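PDB 2FM8: surface presentation of antigens protein SpaK from Salmonella typhimurium, which stores type III secretion effectors, among them SipA, SopA, SopE and SopE2, in the bacterial cytoplasm and keeps them competent for secretion into host cells. Local coordinates for residues 113-116 / 117-120; 62-65 / 66-69. One frame throughout, in Å; residues are numbered along the deposited sequence.

Contact 1: 113-116 / 117-120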
loop_
_atom_site.group_PDB
_atom_site.type_symbol
_atom_site.label_atom_id
_atom_site.label_comp_id
_atom_site.label_asym_id
_atom_site.label_seq_id
_atom_site.Cartn_x
_atom_site.Cartn_y
_atom_site.Cartn_z
ATOM N N GLU A 113 -1.971 7.921 35.917
ATOM C CA GLU A 113 -3.260 7.299 35.617
ATOM C C GLU A 113 -3.616 7.489 34.146
ATOM O O GLU A 113 -4.069 6.545 33.488
ATOM C CB GLU A 113 -4.381 7.835 36.506
ATOM C CG GLU A 113 -4.287 7.332 37.940
ATOM C CD GLU A 113 -5.328 7.955 38.871
ATOM O OE1 GLU A 113 -5.351 7.537 40.060
ATOM O OE2 GLU A 113 -6.115 8.854 38.434
ATOM N N LYS A 114 -3.415 8.710 33.655
ATOM C CA LYS A 114 -3.637 9.045 32.260
ATOM C C LYS A 114 -2.658 8.273 31.330
ATOM O O LYS A 114 -3.079 7.713 30.308
ATOM C CB LYS A 114 -3.548 10.564 32.035
ATOM C CG LYS A 114 -4.873 11.374 32.308
ATOM C CD LYS A 114 -5.893 11.229 31.175
ATOM C CE LYS A 114 -7.252 11.987 31.420
ATOM N NZ LYS A 114 -8.144 12.064 30.163
ATOM N N PHE A 115 -1.373 8.218 31.690
ATOM C CA PHE A 115 -0.436 7.503 30.845
ATOM C C PHE A 115 -0.704 5.991 30.856
ATOM O O PHE A 115 -0.503 5.333 29.851
ATOM C CB PHE A 115 1.020 7.825 31.187
ATOM C CG PHE A 115 1.989 7.412 30.112
ATOM C CD1 PHE A 115 1.859 7.898 28.817
ATOM C CD2 PHE A 115 3.012 6.494 30.386
ATOM C CE1 PHE A 115 2.732 7.514 27.815
ATOM C CE2 PHE A 115 3.902 6.100 29.398
ATOM C CZ PHE A 115 3.759 6.594 28.102
ATOM N N SER A 116 -1.153 5.470 31.997
ATOM C CA SER A 116 -1.570 4.078 32.130
ATOM C C SER A 116 -2.698 3.745 31.176
ATOM O O SER A 116 -2.701 2.688 30.597
ATOM C CB SER A 116 -1.988 3.763 33.572
ATOM O OG SER A 116 -2.154 2.366 33.790
ATOM N N THR A 117 -3.643 4.662 31.002
ATOM C CA THR A 117 -4.720 4.478 30.029
ATOM C C THR A 117 -4.160 4.307 28.618
ATOM O O THR A 117 -4.602 3.426 27.864
ATOM C CB THR A 117 -5.711 5.657 30.078
ATOM O OG1 THR A 117 -6.397 5.634 31.348
ATOM C CG2 THR A 117 -6.723 5.606 28.929
ATOM N N ALA A 118 -3.187 5.148 28.268
ATOM C CA ALA A 118 -2.532 5.045 26.979
ATOM C C ALA A 118 -1.762 3.728 26.830
ATOM O O ALA A 118 -1.834 3.104 25.783
ATOM C CB ALA A 118 -1.575 6.234 26.761
ATOM N N LEU A 119 -0.992 3.332 27.847
ATOM C CA LEU A 119 -0.200 2.107 27.736
ATOM C C LEU A 119 -1.045 0.835 27.659
ATOM O O LEU A 119 -0.723 -0.087 26.909
ATOM C CB LEU A 119 0.784 1.941 28.910
ATOM C CG LEU A 119 2.058 2.778 28.946
ATOM C CD1 LEU A 119 2.846 2.492 30.275
ATOM C CD2 LEU A 119 2.918 2.514 27.766
ATOM N N ASN A 120 -2.098 0.767 28.472
ATOM C CA ASN A 120 -2.977 -0.397 28.477
ATOM C C ASN A 120 -3.808 -0.451 27.199
ATOM O O ASN A 120 -4.072 -1.530 26.661
ATOM C CB ASN A 120 -3.871 -0.360 29.708
ATOM C CG ASN A 120 -3.123 -0.758 30.974
ATOM O OD1 ASN A 120 -2.778 -1.931 31.158
ATOM N ND2 ASN A 120 -2.856 0.206 31.831
#
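S116 and N120, one helical turn apart, share two hydrogen bonds on a single carbonyl oxygen. N120 N reaches S116 O at 2.9 Å with an N-H...O angle of 167°, and the side-chain N120 ND2 comes in at 2.8 Å to the same S116 O, from the opposite face of the carbonyl plane. The amide donor stands well above that plane, and its bond is more bent (142°). The first torsion of N120 (-76°) keeps CG beside its own backbone N, and the second turns ND2 back to S116 O. S116 OG lies 3.0 Å from N120 ND2 but at a poor angle for bonding; both atoms instead bond to the hydroxyl of S17 on helix 6-17. The other close contact is apolar: F115 CE2 rests 3.8 Å from L119 CG, the two side chains crossing obliquely, while A118 CB is a looser neighbour of the ring, 4.3 Å from F115 CD1. I45 and I54 of the sheet touch both F115 and L119. By contrast, E113, K114 and T117 lie on the exposed side, where backbone bonds, such as T117 N to E113 O (3.1 Å), make the links. The chemistry implies an amphipathic stretch: F115 and L119 turn hydrocarbon to the sheet, F115 also to helix 6-17, while N120, gripped through ND2, offers OD1 to a polar side chain of another protein's chain.

Contact 2: 62-65 / 66-69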
loop_
_atom_site.group_PDB
_atom_site.type_symbol
_atom_site.label_atom_id
_atom_site.label_comp_id
_atom_site.label_asym_id
_atom_site.label_seq_id
_atom_site.Cartn_x
_atom_site.Cartn_y
_atom_site.Cartn_z
ATOM N N SER A 62 5.320 -9.937 9.269
ATOM C CA SER A 62 4.187 -9.003 9.265
ATOM C C SER A 62 3.990 -8.307 7.900
ATOM O O SER A 62 2.852 -8.142 7.463
ATOM C CB SER A 62 4.308 -7.960 10.402
ATOM O OG SER A 62 5.576 -7.324 10.414
ATOM N N MET A 63 5.063 -7.928 7.219
ATOM C CA MET A 63 4.904 -7.204 5.940
ATOM C C MET A 63 4.297 -8.113 4.858
ATOM O O MET A 63 3.464 -7.692 4.083
ATOM C CB MET A 63 6.213 -6.590 5.470
ATOM C CG MET A 63 6.715 -5.429 6.352
ATOM S SD MET A 63 5.668 -3.954 6.389
ATOM C CE MET A 63 5.726 -3.371 4.697
ATOM N N VAL A 64 4.706 -9.374 4.844
ATOM C CA VAL A 64 4.142 -10.367 3.943
ATOM C C VAL A 64 2.667 -10.656 4.288
ATOM O O VAL A 64 1.802 -10.648 3.409
ATOM C CB VAL A 64 5.001 -11.639 3.957
ATOM C CG1 VAL A 64 4.270 -12.842 3.358
ATOM C CG2 VAL A 64 6.322 -11.360 3.229
ATOM N N VAL A 65 2.362 -10.881 5.556
ATOM C CA VAL A 65 0.981 -11.176 5.904
ATOM C C VAL A 65 0.099 -9.975 5.578
ATOM O O VAL A 65 -1.056 -10.139 5.174
ATOM C CB VAL A 65 0.821 -11.602 7.366
ATOM C CG1 VAL A 65 -0.634 -11.836 7.685
ATOM C CG2 VAL A 65 1.633 -12.905 7.628
ATOM N N LEU A 66 0.660 -8.766 5.726
ATOM C CA LEU A 66 -0.046 -7.535 5.355
ATOM C C LEU A 66 -0.601 -7.560 3.905
ATOM O O LEU A 66 -1.645 -6.978 3.622
ATOM C CB LEU A 66 0.833 -6.327 5.600
ATOM C CG LEU A 66 0.209 -4.925 5.466
ATOM C CD1 LEU A 66 -0.947 -4.674 6.438
ATOM C CD2 LEU A 66 1.276 -3.896 5.671
ATOM N N GLN A 67 0.080 -8.252 3.007
ATOM C CA GLN A 67 -0.379 -8.391 1.616
ATOM C C GLN A 67 -1.787 -8.999 1.495
ATOM O O GLN A 67 -2.495 -8.734 0.546
ATOM C CB GLN A 67 0.619 -9.226 0.796
ATOM C CG GLN A 67 2.053 -8.693 0.814
ATOM C CD GLN A 67 3.028 -9.591 0.126
ATOM O OE1 GLN A 67 2.666 -10.376 -0.785
ATOM N NE2 GLN A 67 4.287 -9.475 0.515
ATOM N N GLN A 68 -2.168 -9.826 2.458
ATOM C CA GLN A 68 -3.464 -10.472 2.461
ATOM C C GLN A 68 -4.431 -9.839 3.450
ATOM O O GLN A 68 -5.612 -10.064 3.341
ATOM C CB GLN A 68 -3.315 -11.953 2.836
ATOM C CG GLN A 68 -2.830 -12.844 1.710
ATOM C CD GLN A 68 -2.572 -14.285 2.202
ATOM O OE1 GLN A 68 -3.076 -14.699 3.267
ATOM N NE2 GLN A 68 -1.782 -15.043 1.440
ATOM N N ARG A 69 -3.928 -9.077 4.418
ATOM C CA ARG A 69 -4.748 -8.587 5.535
ATOM C C ARG A 69 -4.870 -7.084 5.638
ATOM O O ARG A 69 -5.302 -6.554 6.682
ATOM C CB ARG A 69 -4.208 -9.152 6.843
ATOM C CG ARG A 69 -5.007 -10.310 7.335
ATOM C CD ARG A 69 -4.380 -11.587 7.038
ATOM N NE ARG A 69 -5.383 -12.645 7.084
ATOM C CZ ARG A 69 -5.149 -13.890 7.522
ATOM N NH1 ARG A 69 -3.916 -14.271 7.982
ATOM N NH2 ARG A 69 -6.175 -14.772 7.513
#
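R69 runs back along helix 62-78 to V65, one turn earlier, and its side chain can be followed outward. R69 CB sits 3.7 Å from the backbone oxygen V65 O. The chain then bends at chi2 (101°), which brings R69 CD against V65 CG1 at 3.8 Å. At the tip, R69 NH1 is still only 4.1 Å from V65 CG1; this methyl lies at the edge of the guanidinium, near its plane. V65 presents CG1 because this branch points opposite to its own backbone N (178°). Beneath the side chains, the bonding pattern changes along the helix. L66 N takes a regular four-residue bond to S62 O at 2.9 Å, whereas Q67 N bonds to V64 O at 3.0 Å and Q68 N to V65 O at 3.0 Å, both well above the acceptor's carbonyl plane; this three-residue spacing is of 3-10 type. V65 O receives one further, four-residue bond from R69 N, but it is weak. On the buried side, M63 SD lies 4.5 Å from L66 CD2, and both side chains pack on L98 of strand 97-103. The turn also lies at the subunit interface, where L66 packs on L74 and Q67 on Y71 of the second subunit. Chemically, then, this is a locally tightened turn whose R69-V65 pairing is carried by methylene and methyl groups, with V65 O held by Q68 N and only weakly by R69 N.

In the fold
From the N terminus, the chain forms helix 6-17, then three strands, and next helix 62-78, where contact 2 occupies the first two turns. Two more strands follow before helix 112-132, whose beginning holds contact 1. The contacts thus come in series, neither nesting nor crossing, and neither closes a longer loop. The centres of contacts 1 and 2 are about 29 Å apart, on opposite sides of the chain's centre. Contact 1 joins the last helix to helix 6-17 and to strands 43-48 and 51-57; contact 2 joins its helix to strand 97-103 and, through L66 and Q67, to the second subunit. Both also reach another protein's chain, consistent with a chaperone dimer holding an effector.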